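Local structure of catechol O-methyltransferase (Niastella koreensis, 7CVW) at residues 8-13 and 40-45; 86-91 and 123-128; 93-98 and 113-118. The protein transfers the methyl group of S-adenosyl-L-methionine to either hydroxyl of catechol-like compounds in a magnesium-dependent reaction, without regiospecificity. All coordinates share one frame; numbering follows the deposited sequence.

Interaction 1: 8-13 and 40-45. With SAH (S-adenosyl-L-homocysteine), chain E.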
loop_
_atom_site.group_PDB
_atom_site.type_symbol
_atom_site.label_atom_id
_atom_site.label_comp_id
_atom_site.label_asym_id
_atom_site.label_seq_id
_atom_site.Cartn_x
_atom_site.Cartn_y
_atom_site.Cartn_z
ATOM N N SER A 8 -15.016 -0.383 13.365
ATOM C CA SER A 8 -14.467 -1.000 14.601
ATOM C C SER A 8 -13.039 -1.479 14.343
ATOM O O SER A 8 -12.144 -1.269 15.191
ATOM C CB SER A 8 -15.338 -2.116 15.073
ATOM O OG SER A 8 -16.605 -1.597 15.429
ATOM N N VAL A 9 -12.816 -2.130 13.207
ATOM C CA VAL A 9 -11.455 -2.626 12.872
ATOM C C VAL A 9 -10.504 -1.439 12.667
ATOM O O VAL A 9 -9.342 -1.522 13.094
ATOM C CB VAL A 9 -11.466 -3.595 11.677
ATOM C CG1 VAL A 9 -10.068 -3.846 11.150
ATOM C CG2 VAL A 9 -12.119 -4.907 12.085
ATOM N N ASP A 10 -10.975 -0.360 12.037
ATOM C CA ASP A 10 -10.104 0.828 11.835
ATOM C C ASP A 10 -9.667 1.358 13.211
ATOM O O ASP A 10 -8.502 1.695 13.363
ATOM C CB ASP A 10 -10.770 1.907 10.978
ATOM C CG ASP A 10 -9.881 2.493 9.870
ATOM O OD1 ASP A 10 -8.892 1.852 9.474
ATOM O OD2 ASP A 10 -10.230 3.560 9.369
ATOM N N HIS A 11 -10.558 1.400 14.200
ATOM C CA HIS A 11 -10.227 1.907 15.556
ATOM C C HIS A 11 -9.210 0.981 16.230
ATOM O O HIS A 11 -8.288 1.470 16.861
ATOM C CB HIS A 11 -11.494 2.037 16.409
ATOM C CG HIS A 11 -12.270 3.288 16.198
ATOM N ND1 HIS A 11 -12.637 3.754 14.954
ATOM C CD2 HIS A 11 -12.793 4.160 17.091
ATOM C CE1 HIS A 11 -13.353 4.857 15.079
ATOM N NE2 HIS A 11 -13.457 5.131 16.382
ATOM N N TYR A 12 -9.396 -0.330 16.092
ATOM C CA TYR A 12 -8.436 -1.338 16.584
ATOM C C TYR A 12 -7.038 -1.067 15.996
ATOM O O TYR A 12 -6.054 -1.052 16.714
ATOM C CB TYR A 12 -8.958 -2.724 16.222
ATOM C CG TYR A 12 -7.966 -3.846 16.353
ATOM C CD1 TYR A 12 -7.793 -4.526 17.548
ATOM C CD2 TYR A 12 -7.317 -4.334 15.242
ATOM C CE1 TYR A 12 -6.956 -5.626 17.638
ATOM C CE2 TYR A 12 -6.449 -5.401 15.320
ATOM C CZ TYR A 12 -6.282 -6.069 16.515
ATOM O OH TYR A 12 -5.436 -7.137 16.578
ATOM N N ILE A 13 -6.949 -0.852 14.684
ATOM C CA ILE A 13 -5.662 -0.579 13.990
ATOM C C ILE A 13 -5.072 0.754 14.449
ATOM O O ILE A 13 -3.875 0.800 14.681
ATOM C CB ILE A 13 -5.830 -0.615 12.456
ATOM C CG1 ILE A 13 -6.214 -2.014 11.979
ATOM C CG2 ILE A 13 -4.564 -0.116 11.789
ATOM C CD1 ILE A 13 -6.704 -2.037 10.549
ATOM N N SER A 40 -10.799 14.848 5.308
ATOM C CA SER A 40 -9.363 14.475 5.413
ATOM C C SER A 40 -9.209 12.980 5.209
ATOM O O SER A 40 -10.148 12.223 5.512
ATOM C CB SER A 40 -8.749 14.797 6.754
ATOM O OG SER A 40 -8.925 16.162 7.128
ATOM N N VAL A 41 -8.021 12.544 4.822
ATOM C CA VAL A 41 -7.706 11.092 4.945
ATOM C C VAL A 41 -7.906 10.659 6.410
ATOM O O VAL A 41 -7.828 11.478 7.346
ATOM C CB VAL A 41 -6.299 10.714 4.457
ATOM C CG1 VAL A 41 -6.181 10.966 2.960
ATOM C CG2 VAL A 41 -5.191 11.416 5.243
ATOM N N SER A 42 -8.168 9.376 6.607
ATOM C CA SER A 42 -8.302 8.808 7.970
ATOM C C SER A 42 -6.922 8.729 8.607
ATOM O O SER A 42 -5.899 8.784 7.910
ATOM C CB SER A 42 -8.924 7.445 7.898
ATOM O OG SER A 42 -8.014 6.525 7.293
ATOM N N PRO A 43 -6.830 8.603 9.942
ATOM C CA PRO A 43 -5.544 8.402 10.601
ATOM C C PRO A 43 -4.722 7.258 9.986
ATOM O O PRO A 43 -3.542 7.411 9.726
ATOM C CB PRO A 43 -5.952 8.122 12.064
ATOM C CG PRO A 43 -7.237 8.910 12.216
ATOM C CD PRO A 43 -7.945 8.701 10.897
ATOM N N ASN A 44 -5.368 6.117 9.719
ATOM C CA ASN A 44 -4.603 4.949 9.225
ATOM C C ASN A 44 -4.188 5.195 7.777
ATOM O O ASN A 44 -3.146 4.669 7.371
ATOM C CB ASN A 44 -5.387 3.653 9.371
ATOM C CG ASN A 44 -5.578 3.212 10.810
ATOM O OD1 ASN A 44 -4.706 3.452 11.648
ATOM N ND2 ASN A 44 -6.707 2.566 11.051
ATOM N N GLN A 45 -4.997 5.914 6.988
ATOM C CA GLN A 45 -4.588 6.304 5.621
ATOM C C GLN A 45 -3.411 7.286 5.695
ATOM O O GLN A 45 -2.482 7.195 4.851
ATOM C CB GLN A 45 -5.755 6.896 4.841
ATOM C CG GLN A 45 -6.819 5.879 4.521
ATOM C CD GLN A 45 -8.078 6.503 3.990
ATOM O OE1 GLN A 45 -8.181 7.726 3.882
ATOM N NE2 GLN A 45 -9.085 5.666 3.750
HETATM N N SAH E . -5.695 15.822 1.079
HETATM C CA SAH E . -6.572 16.430 2.098
HETATM C CB SAH E . -8.019 16.517 1.588
HETATM C CG SAH E . -8.189 17.322 0.343
HETATM S SD SAH E . -9.996 17.632 0.199
HETATM C C SAH E . -6.478 15.544 3.343
HETATM O O SAH E . -6.301 16.067 4.383
HETATM O OXT SAH E . -6.615 14.383 3.157
HETATM C "C5'" SAH E . -10.053 18.413 -1.445
HETATM C "C4'" SAH E . -9.429 19.781 -1.431
HETATM O "O4'" SAH E . -9.233 20.152 -2.801
HETATM C "C3'" SAH E . -10.274 20.917 -0.812
HETATM O "O3'" SAH E . -9.563 21.650 0.168
HETATM C "C2'" SAH E . -10.630 21.806 -2.007
HETATM O "O2'" SAH E . -10.769 23.163 -1.687
HETATM C "C1'" SAH E . -9.443 21.529 -2.909
HETATM N N9 SAH E . -9.644 21.866 -4.299
HETATM C C8 SAH E . -10.815 21.884 -4.999
HETATM N N7 SAH E . -10.666 22.269 -6.235
HETATM C C5 SAH E . -9.316 22.523 -6.363
HETATM C C6 SAH E . -8.518 22.956 -7.441
HETATM N N6 SAH E . -8.998 23.250 -8.632
HETATM N N1 SAH E . -7.212 23.112 -7.219
HETATM C C2 SAH E . -6.734 22.828 -6.007
HETATM N N3 SAH E . -7.384 22.437 -4.925
HETATM C C4 SAH E . -8.679 22.272 -5.171
HETATM O O HOH W 1 -8.186 5.397 10.547
HETATM O O HOH W 2 -9.112 4.159 7.070
#
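The amide nitrogen of Asn44 reaches across to helix 4-17 and binds Asp10 twice. Asn44 ND2 donates to Asp10 OD1 at 2.8 Å, nearly straight, and to the backbone Asp10 O at 3.1 Å along a more bent path. Both acceptors lie in the amide plane, which fixes the rotation of the group. The carboxylate, turned 72° against that plane, is met from above at OD1. Asp10 holds an unstaggered chi1 of -134°, with OD1 at Asn44 and OD2 at two waters. Asn44 CG stands anti to the carbonyl carbon (chi1 -69°), a torsion that sends the amide toward helix 4-17, where Ile13 CG2 packs 3.5 Å from Asn44 ND2.

Asn44 lies in the first turn of helix 43-55, which opens with a capping box: Gln45 N donates to Ser42 OG at 3.1 Å, and Ser42 N returns a bond to Gln45 OE1. The same Ser42 OG lies 2.6 Å from a water that donates to Asp10 OD2, while a second water accepts from Asn44 N and gives OD2 a weak bond. Val209 N also donates to OD2, so the buried carboxylate is gripped on both oxygens. Just before the cap, in the cofactor pocket, Val41 N donates to SAH OXT at 2.9 Å. Tyr12 OH of helix 4-17 is hydrogen-bonded to Asn190 of the second subunit.

Interaction 2: 86-91 and 123-128; sequences ITLEYD and PQLVEE. With SAH (S-adenosyl-L-homocysteine), chain E.
Glu89 OE2 accepts two hydrogen bonds: SAH O2' donates to Glu89 OE2 at 2.6 Å, and Asp91 N reaches Glu89 OE2 at 3.0 Å on the anti side, near the carboxylate plane. The other oxygen, OE1, accepts from SAH O3' at 2.6 Å and from the backbone of Leu67, so both ribose hydroxyls are held by one carboxylate whose own orientation is set by backbone N-H groups. A bend at chi2 (55°) folds the Glu89 chain toward the ribose. Beside it, Tyr90 CB lies 3.5 Å from SAH C5, against the adenine.

Further back along strand 84-89 the contact with helix 118-128 is purely apolar. Leu125 spreads its two methyls over the strand: CD2 meets Ile86 CD1 at 4.2 Å, and CD1 meets Leu88 CD1 at 4.4 Å. Ile86 and Leu88 alternate with Thr87 and point toward helix 118-128, whereas Thr87 turns to Glu63 and Thr66. Ala118 and Ile121 of the same helix also touch Leu88. An acidic residue at the end of the second strand, binding both ribose hydroxyls, is a hallmark of the Rossmann-like fold of class I SAM-dependent methyltransferases.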
loop_
_atom_site.group_PDB
_atom_site.type_symbol
_atom_site.label_atom_id
_atom_site.label_comp_id
_atom_site.label_asym_id
_atom_site.label_seq_id
_atom_site.Cartn_x
_atom_site.Cartn_y
_atom_site.Cartn_z
ATOM N N ILE A 86 5.329 20.687 -1.509
ATOM C CA ILE A 86 4.504 21.760 -2.125
ATOM C C ILE A 86 3.065 21.243 -2.195
ATOM O O ILE A 86 2.861 20.135 -2.662
ATOM C CB ILE A 86 5.059 22.116 -3.515
ATOM C CG1 ILE A 86 6.505 22.616 -3.419
ATOM C CG2 ILE A 86 4.143 23.123 -4.170
ATOM C CD1 ILE A 86 7.167 22.850 -4.764
ATOM N N THR A 87 2.106 21.982 -1.654
ATOM C CA THR A 87 0.684 21.544 -1.669
ATOM C C THR A 87 -0.139 22.645 -2.316
ATOM O O THR A 87 0.129 23.839 -2.029
ATOM C CB THR A 87 0.250 21.130 -0.260
ATOM O OG1 THR A 87 -1.082 20.592 -0.306
ATOM C CG2 THR A 87 0.333 22.267 0.728
ATOM N N LEU A 88 -1.106 22.260 -3.141
ATOM C CA LEU A 88 -1.920 23.200 -3.947
ATOM C C LEU A 88 -3.342 23.211 -3.399
ATOM O O LEU A 88 -3.908 22.141 -3.135
ATOM C CB LEU A 88 -1.911 22.777 -5.409
ATOM C CG LEU A 88 -0.547 22.503 -6.028
ATOM C CD1 LEU A 88 -0.647 22.293 -7.538
ATOM C CD2 LEU A 88 0.488 23.533 -5.658
ATOM N N GLU A 89 -3.865 24.402 -3.121
ATOM C CA GLU A 89 -5.208 24.552 -2.538
ATOM C C GLU A 89 -5.899 25.753 -3.170
ATOM O O GLU A 89 -5.399 26.875 -3.012
ATOM C CB GLU A 89 -5.075 24.725 -1.024
ATOM C CG GLU A 89 -6.404 25.037 -0.356
ATOM C CD GLU A 89 -7.490 24.007 -0.651
ATOM O OE1 GLU A 89 -7.259 22.783 -0.440
ATOM O OE2 GLU A 89 -8.573 24.415 -1.113
ATOM N N TYR A 90 -7.054 25.528 -3.793
ATOM C CA TYR A 90 -7.825 26.571 -4.531
ATOM C C TYR A 90 -8.514 27.542 -3.569
ATOM O O TYR A 90 -8.638 28.740 -3.932
ATOM C CB TYR A 90 -8.836 25.870 -5.452
ATOM C CG TYR A 90 -9.976 26.662 -6.039
ATOM C CD1 TYR A 90 -9.740 27.842 -6.730
ATOM C CD2 TYR A 90 -11.271 26.173 -6.012
ATOM C CE1 TYR A 90 -10.772 28.541 -7.332
ATOM C CE2 TYR A 90 -12.314 26.865 -6.587
ATOM C CZ TYR A 90 -12.068 28.056 -7.248
ATOM O OH TYR A 90 -13.096 28.740 -7.839
ATOM N N ASP A 91 -9.003 27.056 -2.428
ATOM C CA ASP A 91 -9.851 27.862 -1.517
ATOM C C ASP A 91 -8.935 28.642 -0.571
ATOM O O ASP A 91 -8.242 28.040 0.243
ATOM C CB ASP A 91 -10.861 26.972 -0.813
ATOM C CG ASP A 91 -11.842 27.761 0.015
ATOM O OD1 ASP A 91 -11.429 28.715 0.657
ATOM O OD2 ASP A 91 -13.018 27.418 -0.022
ATOM N N PRO A 123 1.309 23.961 -14.469
ATOM C CA PRO A 123 2.212 24.457 -15.509
ATOM C C PRO A 123 3.244 25.460 -14.982
ATOM O O PRO A 123 4.330 25.533 -15.498
ATOM C CB PRO A 123 1.298 25.074 -16.578
ATOM C CG PRO A 123 -0.049 25.242 -15.925
ATOM C CD PRO A 123 -0.098 24.192 -14.824
ATOM N N GLN A 124 2.943 26.151 -13.891
ATOM C CA GLN A 124 3.935 27.026 -13.223
ATOM C C GLN A 124 5.080 26.157 -12.694
ATOM O O GLN A 124 6.242 26.550 -12.833
ATOM C CB GLN A 124 3.340 27.809 -12.048
ATOM C CG GLN A 124 2.085 28.608 -12.366
ATOM C CD GLN A 124 1.500 29.263 -11.141
ATOM O OE1 GLN A 124 1.888 28.982 -9.999
ATOM N NE2 GLN A 124 0.527 30.121 -11.377
ATOM N N LEU A 125 4.769 25.022 -12.056
ATOM C CA LEU A 125 5.803 24.148 -11.458
ATOM C C LEU A 125 6.686 23.600 -12.583
ATOM O O LEU A 125 7.908 23.503 -12.365
ATOM C CB LEU A 125 5.108 23.023 -10.683
ATOM C CG LEU A 125 4.365 23.458 -9.411
ATOM C CD1 LEU A 125 3.546 22.307 -8.821
ATOM C CD2 LEU A 125 5.309 23.989 -8.361
ATOM N N VAL A 126 6.093 23.307 -13.751
ATOM C CA VAL A 126 6.878 22.860 -14.945
ATOM C C VAL A 126 7.794 24.012 -15.384
ATOM O O VAL A 126 9.021 23.760 -15.525
ATOM C CB VAL A 126 5.974 22.339 -16.073
ATOM C CG1 VAL A 126 6.773 22.088 -17.350
ATOM C CG2 VAL A 126 5.276 21.066 -15.630
ATOM N N GLU A 127 7.265 25.232 -15.526
ATOM C CA GLU A 127 8.085 26.406 -15.936
ATOM C C GLU A 127 9.217 26.630 -14.933
ATOM O O GLU A 127 10.341 26.965 -15.374
ATOM C CB GLU A 127 7.223 27.657 -16.097
ATOM C CG GLU A 127 8.056 28.846 -16.522
ATOM C CD GLU A 127 7.325 30.085 -16.989
ATOM O OE1 GLU A 127 6.075 30.114 -16.916
ATOM O OE2 GLU A 127 8.035 31.040 -17.412
ATOM N N GLU A 128 8.961 26.443 -13.633
ATOM C CA GLU A 128 9.935 26.684 -12.543
ATOM C C GLU A 128 11.011 25.595 -12.514
ATOM O O GLU A 128 12.022 25.808 -11.853
ATOM C CB GLU A 128 9.231 26.695 -11.191
ATOM C CG GLU A 128 8.335 27.897 -10.997
ATOM C CD GLU A 128 7.271 27.685 -9.927
ATOM O OE1 GLU A 128 7.472 26.801 -9.047
ATOM O OE2 GLU A 128 6.258 28.404 -9.954
HETATM N N SAH E . -5.695 15.822 1.079
HETATM C CA SAH E . -6.572 16.430 2.098
HETATM C CB SAH E . -8.019 16.517 1.588
HETATM C CG SAH E . -8.189 17.322 0.343
HETATM S SD SAH E . -9.996 17.632 0.199
HETATM C C SAH E . -6.478 15.544 3.343
HETATM O O SAH E . -6.301 16.067 4.383
HETATM O OXT SAH E . -6.615 14.383 3.157
HETATM C "C5'" SAH E . -10.053 18.413 -1.445
HETATM C "C4'" SAH E . -9.429 19.781 -1.431
HETATM O "O4'" SAH E . -9.233 20.152 -2.801
HETATM C "C3'" SAH E . -10.274 20.917 -0.812
HETATM O "O3'" SAH E . -9.563 21.650 0.168
HETATM C "C2'" SAH E . -10.630 21.806 -2.007
HETATM O "O2'" SAH E . -10.769 23.163 -1.687
HETATM C "C1'" SAH E . -9.443 21.529 -2.909
HETATM N N9 SAH E . -9.644 21.866 -4.299
HETATM C C8 SAH E . -10.815 21.884 -4.999
HETATM N N7 SAH E . -10.666 22.269 -6.235
HETATM C C5 SAH E . -9.316 22.523 -6.363
HETATM C C6 SAH E . -8.518 22.956 -7.441
HETATM N N6 SAH E . -8.998 23.250 -8.632
HETATM N N1 SAH E . -7.212 23.112 -7.219
HETATM C C2 SAH E . -6.734 22.828 -6.007
HETATM N N3 SAH E . -7.384 22.437 -4.925
HETATM C C4 SAH E . -8.679 22.272 -5.171
#

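Interaction 3: 93-98 and 113-118; sequences KHAAVA and IRTGKA. With SAH (S-adenosyl-L-homocysteine), chain E.
Helix 92-104 and strand 111-115 are consecutive elements of a beta-alpha-beta unit in the Rossmann-like sheet, and the contact is the packing of that helix on the edge strand it leads into. The two short axes run almost antiparallel, at 163°, and approach to 8.8 Å. The helix presents small side chains here, Ala95 and Ala98, which is consistent with this spacing. Ala95 CB faces two neighbouring strand side chains, 3.9 Å from Ile113 CG2 and 3.3 Å from Thr115 OG1. With CG1 of Ile113 anti to the carbonyl carbon (chi1 -57°) and the branch extended beyond it, Ile113 CD1 reaches across to the helix, 3.9 Å from Ala98 CB and against Ala95 O. Ala95 and Ala98 are buried, whereas the Thr115 end is exposed.

Both segments also bind the cofactor product, one at the ribose, the other at the adenine. The backbone of Ala118, at the start of helix 118-128, reads the adenine: Ala118 N donates to SAH N1 at 2.9 Å. At the ribose, the imidazole of His94 approaches with its edge, O3' lying near the ring plane, and His94 ND1 donates to SAH O3' at 2.9 Å with an N-H...O angle of 162°.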
loop_
_atom_site.group_PDB
_atom_site.type_symbol
_atom_site.label_atom_id
_atom_site.label_comp_id
_atom_site.label_asym_id
_atom_site.label_seq_id
_atom_site.Cartn_x
_atom_site.Cartn_y
_atom_site.Cartn_z
ATOM N N LYS A 93 -9.471 30.335 2.084
ATOM C CA LYS A 93 -9.835 30.068 3.493
ATOM C C LYS A 93 -9.207 28.743 3.932
ATOM O O LYS A 93 -8.570 28.668 5.013
ATOM C CB LYS A 93 -11.352 30.024 3.657
ATOM C CG LYS A 93 -11.828 29.749 5.070
ATOM C CD LYS A 93 -13.289 29.428 5.170
ATOM C CE LYS A 93 -13.629 28.009 4.774
ATOM N NZ LYS A 93 -15.055 27.725 5.037
ATOM N N HIS A 94 -9.354 27.692 3.118
ATOM C CA HIS A 94 -8.713 26.389 3.401
ATOM C C HIS A 94 -7.205 26.570 3.517
ATOM O O HIS A 94 -6.616 26.072 4.462
ATOM C CB HIS A 94 -9.023 25.389 2.294
ATOM C CG HIS A 94 -10.453 24.998 2.230
ATOM N ND1 HIS A 94 -10.860 23.860 1.559
ATOM C CD2 HIS A 94 -11.568 25.559 2.747
ATOM C CE1 HIS A 94 -12.171 23.738 1.679
ATOM N NE2 HIS A 94 -12.641 24.782 2.404
ATOM N N ALA A 95 -6.611 27.323 2.601
ATOM C CA ALA A 95 -5.143 27.498 2.579
ATOM C C ALA A 95 -4.708 28.200 3.866
ATOM O O ALA A 95 -3.643 27.851 4.403
ATOM C CB ALA A 95 -4.746 28.254 1.337
ATOM N N ALA A 96 -5.468 29.190 4.331
ATOM C CA ALA A 96 -5.119 29.950 5.568
ATOM C C ALA A 96 -5.204 29.010 6.780
ATOM O O ALA A 96 -4.348 29.103 7.695
ATOM C CB ALA A 96 -6.013 31.147 5.759
ATOM N N VAL A 97 -6.232 28.165 6.819
ATOM C CA VAL A 97 -6.415 27.186 7.919
ATOM C C VAL A 97 -5.278 26.179 7.889
ATOM O O VAL A 97 -4.674 25.939 8.966
ATOM C CB VAL A 97 -7.786 26.508 7.842
ATOM C CG1 VAL A 97 -7.885 25.345 8.820
ATOM C CG2 VAL A 97 -8.859 27.542 8.092
ATOM N N ALA A 98 -4.960 25.631 6.707
ATOM C CA ALA A 98 -3.842 24.689 6.579
ATOM C C ALA A 98 -2.550 25.378 7.047
ATOM O O ALA A 98 -1.704 24.719 7.688
ATOM C CB ALA A 98 -3.747 24.195 5.168
ATOM N N ILE A 113 2.492 26.115 0.783
ATOM C CA ILE A 113 1.081 26.077 0.333
ATOM C C ILE A 113 0.948 27.084 -0.795
ATOM O O ILE A 113 1.265 28.242 -0.565
ATOM C CB ILE A 113 0.084 26.383 1.454
ATOM C CG1 ILE A 113 0.272 25.417 2.622
ATOM C CG2 ILE A 113 -1.332 26.363 0.902
ATOM C CD1 ILE A 113 -0.425 25.836 3.887
ATOM N N ARG A 114 0.485 26.645 -1.962
ATOM C CA ARG A 114 0.257 27.559 -3.100
ATOM C C ARG A 114 -1.245 27.678 -3.300
ATOM O O ARG A 114 -1.912 26.622 -3.484
ATOM C CB ARG A 114 0.936 27.017 -4.347
ATOM C CG ARG A 114 2.448 27.077 -4.287
ATOM C CD ARG A 114 2.832 27.540 -5.653
ATOM N NE ARG A 114 4.186 27.202 -5.838
ATOM C CZ ARG A 114 4.828 27.319 -6.973
ATOM N NH1 ARG A 114 4.253 27.781 -8.076
ATOM N NH2 ARG A 114 6.084 26.958 -6.961
ATOM N N THR A 115 -1.781 28.894 -3.209
ATOM C CA THR A 115 -3.242 29.144 -3.191
ATOM C C THR A 115 -3.715 29.458 -4.612
ATOM O O THR A 115 -3.594 30.586 -5.069
ATOM C CB THR A 115 -3.614 30.266 -2.220
ATOM O OG1 THR A 115 -3.030 29.958 -0.941
ATOM C CG2 THR A 115 -5.116 30.436 -2.129
ATOM N N GLY A 116 -4.311 28.482 -5.270
ATOM C CA GLY A 116 -4.914 28.663 -6.592
ATOM C C GLY A 116 -5.327 27.340 -7.171
ATOM O O GLY A 116 -5.186 26.333 -6.466
ATOM N N LYS A 117 -5.864 27.359 -8.386
ATOM C CA LYS A 117 -6.314 26.115 -9.057
ATOM C C LYS A 117 -5.103 25.261 -9.420
ATOM O O LYS A 117 -4.118 25.757 -10.044
ATOM C CB LYS A 117 -7.159 26.435 -10.287
ATOM C CG LYS A 117 -8.497 27.062 -9.962
ATOM C CD LYS A 117 -9.402 27.168 -11.139
ATOM C CE LYS A 117 -10.780 27.632 -10.712
ATOM N NZ LYS A 117 -11.747 27.560 -11.830
ATOM N N ALA A 118 -5.167 23.964 -9.144
ATOM C CA ALA A 118 -4.063 23.064 -9.518
ATOM C C ALA A 118 -3.817 23.130 -11.027
ATOM O O ALA A 118 -2.653 23.055 -11.410
ATOM C CB ALA A 118 -4.360 21.665 -9.061
HETATM N N SAH E . -5.695 15.822 1.079
HETATM C CA SAH E . -6.572 16.430 2.098
HETATM C CB SAH E . -8.019 16.517 1.588
HETATM C CG SAH E . -8.189 17.322 0.343
HETATM S SD SAH E . -9.996 17.632 0.199
HETATM C C SAH E . -6.478 15.544 3.343
HETATM O O SAH E . -6.301 16.067 4.383
HETATM O OXT SAH E . -6.615 14.383 3.157
HETATM C "C5'" SAH E . -10.053 18.413 -1.445
HETATM C "C4'" SAH E . -9.429 19.781 -1.431
HETATM O "O4'" SAH E . -9.233 20.152 -2.801
HETATM C "C3'" SAH E . -10.274 20.917 -0.812
HETATM O "O3'" SAH E . -9.563 21.650 0.168
HETATM C "C2'" SAH E . -10.630 21.806 -2.007
HETATM O "O2'" SAH E . -10.769 23.163 -1.687
HETATM C "C1'" SAH E . -9.443 21.529 -2.909
HETATM N N9 SAH E . -9.644 21.866 -4.299
HETATM C C8 SAH E . -10.815 21.884 -4.999
HETATM N N7 SAH E . -10.666 22.269 -6.235
HETATM C C5 SAH E . -9.316 22.523 -6.363
HETATM C C6 SAH E . -8.518 22.956 -7.441
HETATM N N6 SAH E . -8.998 23.250 -8.632
HETATM N N1 SAH E . -7.212 23.112 -7.219
HETATM C C2 SAH E . -6.734 22.828 -6.007
HETATM N N3 SAH E . -7.384 22.437 -4.925
HETATM C C4 SAH E . -8.679 22.272 -5.171
#

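How the interactions relate
A segment of each contact reaches SAH, but at different parts of it: in interaction 1 its carboxylate, in interaction 2 its ribose and adenine, in interaction 3 its ribose and adenine N1. Interactions 2 and 3 are neighbours, their centres about 11 Å apart, pairing the adjacent strands 84-89 and 111-115 with helices 118-128 and 92-104, respectively. Arg114 joins them through a salt bridge to Glu128, and its backbone is linked to that of Thr87. Interaction 2 is apolar and buried; interaction 3 is largely apolar and partly exposed. Interaction 1, about 30 Å from interaction 2 between centres, is a buried helix-helix contact away from these strands, held mainly by polar groups and water.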